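Local coordinates for protein fatty acid CoA ligase (Marinactinospora thermotolerans, PDB 6SQ8) that belongs to the AMP-binding (ANL) superfamily and holds adenosine monophosphate and 1-ethanoyl-9H-pyrido[3,4-b]indole-3-carboxylic acid in neighbouring pockets, at residues A[4-9]-A[180-185]; A[155-160]-A[176-181]. All blocks are in the same frame, centred on the assembly; numbering follows the deposited sequence.

In the fold
Both contacts meet on helix 175-189, contact 2 (155-160 with 176-181) on its earlier turns and contact 1 (4-9 with 180-185) further on; they share A180 and C181, and their centres lie about 9 Å apart. Along the chain, helix 5-13 comes first, then strand 155-160, then the common helix. Contact 1 ties the N-terminal helix to it across 171 residues, whereas contact 2 is a local return of the chain after strand 170-174. The two touch: R9 bonds to S179, and the Y6 ring packs on the backbone of M178. All of this belongs to the AMP-binding part of the enzyme, and the side chain of M178 comes to about 5 Å from the bound 1-ethanoyl-9H-pyrido[3,4-b]indole-3-carboxylic acid.

Contact 1: A[4-9]-A[180-185]; sequences MGYARR and ACVDAA
The guanidinium of R9 is met in two ways: V182 lies over one face and D183 sits at the edge. The methyl CG1 of V182 is offset toward the rim of that flat group, with CG1 3.7 Å from R9 NH2. The other flat group, the ring of Y6, is touched at its edge, in plane, by the second methyl of the same valine, V182 CG2, which comes 3.9 Å from Y6 CE1. V182 thus divides its two branches between the aromatic ring and the arginine.

R9 spans the gap because its chain is stretched out, with CG anti to the backbone N (chi1 -175°) and no kink as far as NE. At its end R9 NH2 gives a nearly straight hydrogen bond to D183 OD1, 2.9 Å, which is the core of a salt bridge. OD1 lies in the guanidinium plane, but the arginine N-H meets it from well above the carboxylate plane, the two groups being turned 48° apart. A second bond, R9 NH1 to D183 OD2 at 3.3 Å, is weak. The stronger partner of NH1 is S179 OG, one turn before D183 on helix 175-189, so D183 and S179 together probably restrict how the guanidinium can turn. The salt bridge lies toward the exposed side, with V182 and Y6 buried.

This is helix-helix packing that joins the N-terminal helix 5-13 to helix 175-189, a salt bridge beside an apolar contact. The short helical segments 5-9 and 180-185 are 11.7 Å apart at closest approach and inclined by 42°, so long side chains do the bridging. Helix 205-215 packs against both partners: C212 touches V182, E208 packs on Y6, and Q211 takes the Y6 hydroxyl in a hydrogen bond. Further round helix 175-189, C181 packs on A303 and F304 of strand 303-308.

Contact 2: A[155-160]-A[176-181]; sequences IAVVAF and TAMSAC
Two consecutive strand residues, A156 and V157, both point their CB toward the same helix and both touch M178, although neighbours on a regular strand alternate between faces. The cause is a classic beta bulge: A156 and V157 together face H173 of the adjoining strand 170-174, each bonded to it through the backbone. A156 accordingly leaves extended geometry, with psi at -38°, and V157 returns to it.

M178 is the single helix residue that carries the contact, and it touches at two places along its length. Nearer the backbone, M178 CG rests 4.1 Å from A156 CB. Further out, the methyl M178 CE arrives at V157, 3.5 Å from CG2, where the two side chains cross at about a right angle. This reach depends on a bent chain. CG lies anti to the carbonyl carbon and beside the backbone N (chi1 -73°), and further bends at chi2 and chi3 carry the sulfur and methyl over along the strand rather than straight at it. V157 offers CG2, the branch beside its own backbone N. All three residues are buried and the interaction is purely apolar; only about 100 Å² is buried between the segments, roughly half of it on M178.

M178 also packs against E208 of helix 205-215, and its side chain comes to about 5 Å from the bound 1-ethanoyl-9H-pyrido[3,4-b]indole-3-carboxylic acid. At the start of the helix, S174 OG accepts a hydrogen bond from A177 N. The strand is held from both flanks: on one it pairs antiparallel with 170-174, and on the other A156 and V158 bond through their backbones to Y77 in strand 76-79, while helix 175-189 packs across the bulge.

Contact 1: A[4-9]-A[180-185]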
# COMPACT_ATOMS: atom_id res chain seq x y z
N MET A 4 -14.92 18.34 6.97
CA MET A 4 -14.67 19.01 5.69
C MET A 4 -13.27 19.66 5.67
O MET A 4 -12.82 20.15 4.61
CB MET A 4 -15.72 20.09 5.40
CG MET A 4 -15.74 21.21 6.42
SD MET A 4 -16.42 22.73 5.76
CE MET A 4 -15.10 23.23 4.64
N GLY A 5 -12.60 19.69 6.82
CA GLY A 5 -11.33 20.38 6.95
C GLY A 5 -10.25 19.76 6.08
O GLY A 5 -9.38 20.49 5.54
N TYR A 6 -10.31 18.43 5.91
CA TYR A 6 -9.33 17.67 5.12
C TYR A 6 -9.42 18.05 3.64
O TYR A 6 -8.44 18.53 3.06
CB TYR A 6 -9.47 16.16 5.31
CG TYR A 6 -8.52 15.38 4.44
CD1 TYR A 6 -7.15 15.56 4.55
CD2 TYR A 6 -8.97 14.50 3.46
CE1 TYR A 6 -6.25 14.90 3.73
CE2 TYR A 6 -8.09 13.82 2.64
CZ TYR A 6 -6.73 14.03 2.77
OH TYR A 6 -5.85 13.37 1.97
N ALA A 7 -10.58 17.83 3.03
CA ALA A 7 -10.78 18.16 1.62
C ALA A 7 -10.34 19.60 1.36
O ALA A 7 -9.67 19.87 0.36
CB ALA A 7 -12.23 17.94 1.23
N ARG A 8 -10.69 20.52 2.26
CA ARG A 8 -10.34 21.93 2.11
C ARG A 8 -8.82 22.09 2.18
O ARG A 8 -8.26 22.88 1.44
CB ARG A 8 -11.03 22.81 3.18
CG ARG A 8 -10.98 24.31 2.91
CD ARG A 8 -11.36 25.20 4.10
NE ARG A 8 -10.22 25.56 4.95
CZ ARG A 8 -9.73 26.79 5.08
NH1 ARG A 8 -10.19 27.78 4.32
NH2 ARG A 8 -8.81 27.06 6.00
N ARG A 9 -8.16 21.33 3.07
CA ARG A 9 -6.69 21.40 3.21
C ARG A 9 -6.03 21.07 1.88
O ARG A 9 -5.04 21.73 1.49
CB ARG A 9 -6.16 20.45 4.29
CG ARG A 9 -4.67 20.59 4.55
CD ARG A 9 -4.17 19.52 5.50
NE ARG A 9 -2.72 19.58 5.67
CZ ARG A 9 -2.07 19.03 6.69
NH1 ARG A 9 -2.70 18.25 7.55
NH2 ARG A 9 -0.78 19.28 6.83
N ALA A 180 -3.72 13.74 9.12
CA ALA A 180 -2.50 13.38 9.82
C ALA A 180 -1.51 12.75 8.83
O ALA A 180 -0.30 12.97 8.96
CB ALA A 180 -2.81 12.44 10.97
N CYS A 181 -2.02 11.99 7.86
CA CYS A 181 -1.20 11.34 6.84
C CYS A 181 -0.42 12.37 6.03
O CYS A 181 0.68 12.09 5.59
CB CYS A 181 -2.04 10.47 5.91
SG CYS A 181 -2.66 8.98 6.72
N VAL A 182 -0.99 13.56 5.83
CA VAL A 182 -0.26 14.60 5.10
C VAL A 182 0.98 14.99 5.91
O VAL A 182 2.08 15.14 5.37
CB VAL A 182 -1.15 15.81 4.76
CG1 VAL A 182 -0.38 16.87 3.99
CG2 VAL A 182 -2.38 15.39 3.97
N ASP A 183 0.80 15.13 7.23
CA ASP A 183 1.88 15.56 8.13
C ASP A 183 2.98 14.48 8.18
O ASP A 183 4.18 14.80 8.15
CB ASP A 183 1.33 15.93 9.50
CG ASP A 183 0.36 17.11 9.47
OD1 ASP A 183 0.76 18.18 9.00
OD2 ASP A 183 -0.79 16.93 9.95
N ALA A 184 2.55 13.22 8.25
CA ALA A 184 3.43 12.07 8.16
C ALA A 184 4.20 12.09 6.84
O ALA A 184 5.44 12.01 6.84
CB ALA A 184 2.63 10.81 8.31
N ALA A 185 3.48 12.25 5.73
CA ALA A 185 4.10 12.30 4.40
C ALA A 185 5.20 13.37 4.37
O ALA A 185 6.27 13.14 3.85
CB ALA A 185 3.07 12.55 3.32

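Contact 2: A[155-160]-A[176-181]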
# COMPACT_ATOMS: atom_id res chain seq x y z
N ILE A 155 -16.07 10.36 8.08
CA ILE A 155 -15.35 9.36 7.30
C ILE A 155 -15.00 9.94 5.92
O ILE A 155 -15.85 10.55 5.24
CB ILE A 155 -16.17 8.06 7.20
CG1 ILE A 155 -16.53 7.55 8.59
CG2 ILE A 155 -15.43 7.01 6.38
CD1 ILE A 155 -15.36 7.40 9.53
N ALA A 156 -13.73 9.77 5.54
CA ALA A 156 -13.19 10.26 4.27
C ALA A 156 -13.11 9.12 3.25
O ALA A 156 -13.35 9.34 2.06
CB ALA A 156 -11.84 10.88 4.50
N VAL A 157 -12.74 7.93 3.73
CA VAL A 157 -12.45 6.78 2.89
C VAL A 157 -12.95 5.51 3.57
O VAL A 157 -12.79 5.35 4.79
CB VAL A 157 -10.94 6.64 2.60
CG1 VAL A 157 -10.64 5.37 1.82
CG2 VAL A 157 -10.37 7.86 1.90
N VAL A 158 -13.51 4.60 2.76
CA VAL A 158 -13.64 3.21 3.14
C VAL A 158 -12.97 2.37 2.05
O VAL A 158 -13.25 2.52 0.88
CB VAL A 158 -15.10 2.77 3.37
CG1 VAL A 158 -15.18 1.32 3.80
CG2 VAL A 158 -15.79 3.67 4.38
N ALA A 159 -12.05 1.50 2.49
CA ALA A 159 -11.20 0.70 1.64
C ALA A 159 -11.26 -0.74 2.14
O ALA A 159 -11.14 -0.97 3.35
CB ALA A 159 -9.80 1.25 1.70
N PHE A 160 -11.48 -1.69 1.23
CA PHE A 160 -11.77 -3.06 1.61
C PHE A 160 -10.50 -3.92 1.60
O PHE A 160 -9.69 -3.85 0.72
CB PHE A 160 -12.90 -3.63 0.75
CG PHE A 160 -14.25 -3.10 1.16
CD1 PHE A 160 -14.71 -1.89 0.68
CD2 PHE A 160 -15.03 -3.78 2.08
CE1 PHE A 160 -15.94 -1.39 1.07
CE2 PHE A 160 -16.27 -3.28 2.47
CZ PHE A 160 -16.72 -2.08 1.98
N THR A 176 -9.81 13.24 9.85
CA THR A 176 -8.71 13.65 10.72
C THR A 176 -7.47 12.80 10.45
O THR A 176 -6.36 13.32 10.38
CB THR A 176 -9.04 13.50 12.21
OG1 THR A 176 -10.27 14.16 12.46
CG2 THR A 176 -7.96 14.07 13.10
N ALA A 177 -7.69 11.49 10.35
CA ALA A 177 -6.64 10.53 10.10
C ALA A 177 -5.94 10.84 8.77
O ALA A 177 -4.72 10.81 8.71
CB ALA A 177 -7.22 9.13 10.14
N MET A 178 -6.71 11.16 7.72
CA MET A 178 -6.15 11.44 6.40
C MET A 178 -5.36 12.76 6.43
O MET A 178 -4.37 12.90 5.71
CB MET A 178 -7.23 11.54 5.30
CG MET A 178 -7.82 10.18 4.93
SD MET A 178 -6.59 8.85 4.85
CE MET A 178 -7.17 8.01 3.38
N SER A 179 -5.81 13.71 7.26
CA SER A 179 -5.07 14.95 7.45
C SER A 179 -3.72 14.65 8.13
O SER A 179 -2.70 15.23 7.75
CB SER A 179 -5.86 15.96 8.25
OG SER A 179 -5.22 17.24 8.21
N ALA A 180 -3.72 13.74 9.12
CA ALA A 180 -2.50 13.38 9.82
C ALA A 180 -1.51 12.75 8.83
O ALA A 180 -0.30 12.97 8.96
CB ALA A 180 -2.81 12.44 10.97
N CYS A 181 -2.02 11.99 7.86
CA CYS A 181 -1.20 11.34 6.84
C CYS A 181 -0.42 12.37 6.03
O CYS A 181 0.68 12.09 5.59
CB CYS A 181 -2.04 10.47 5.91
SG CYS A 181 -2.66 8.98 6.72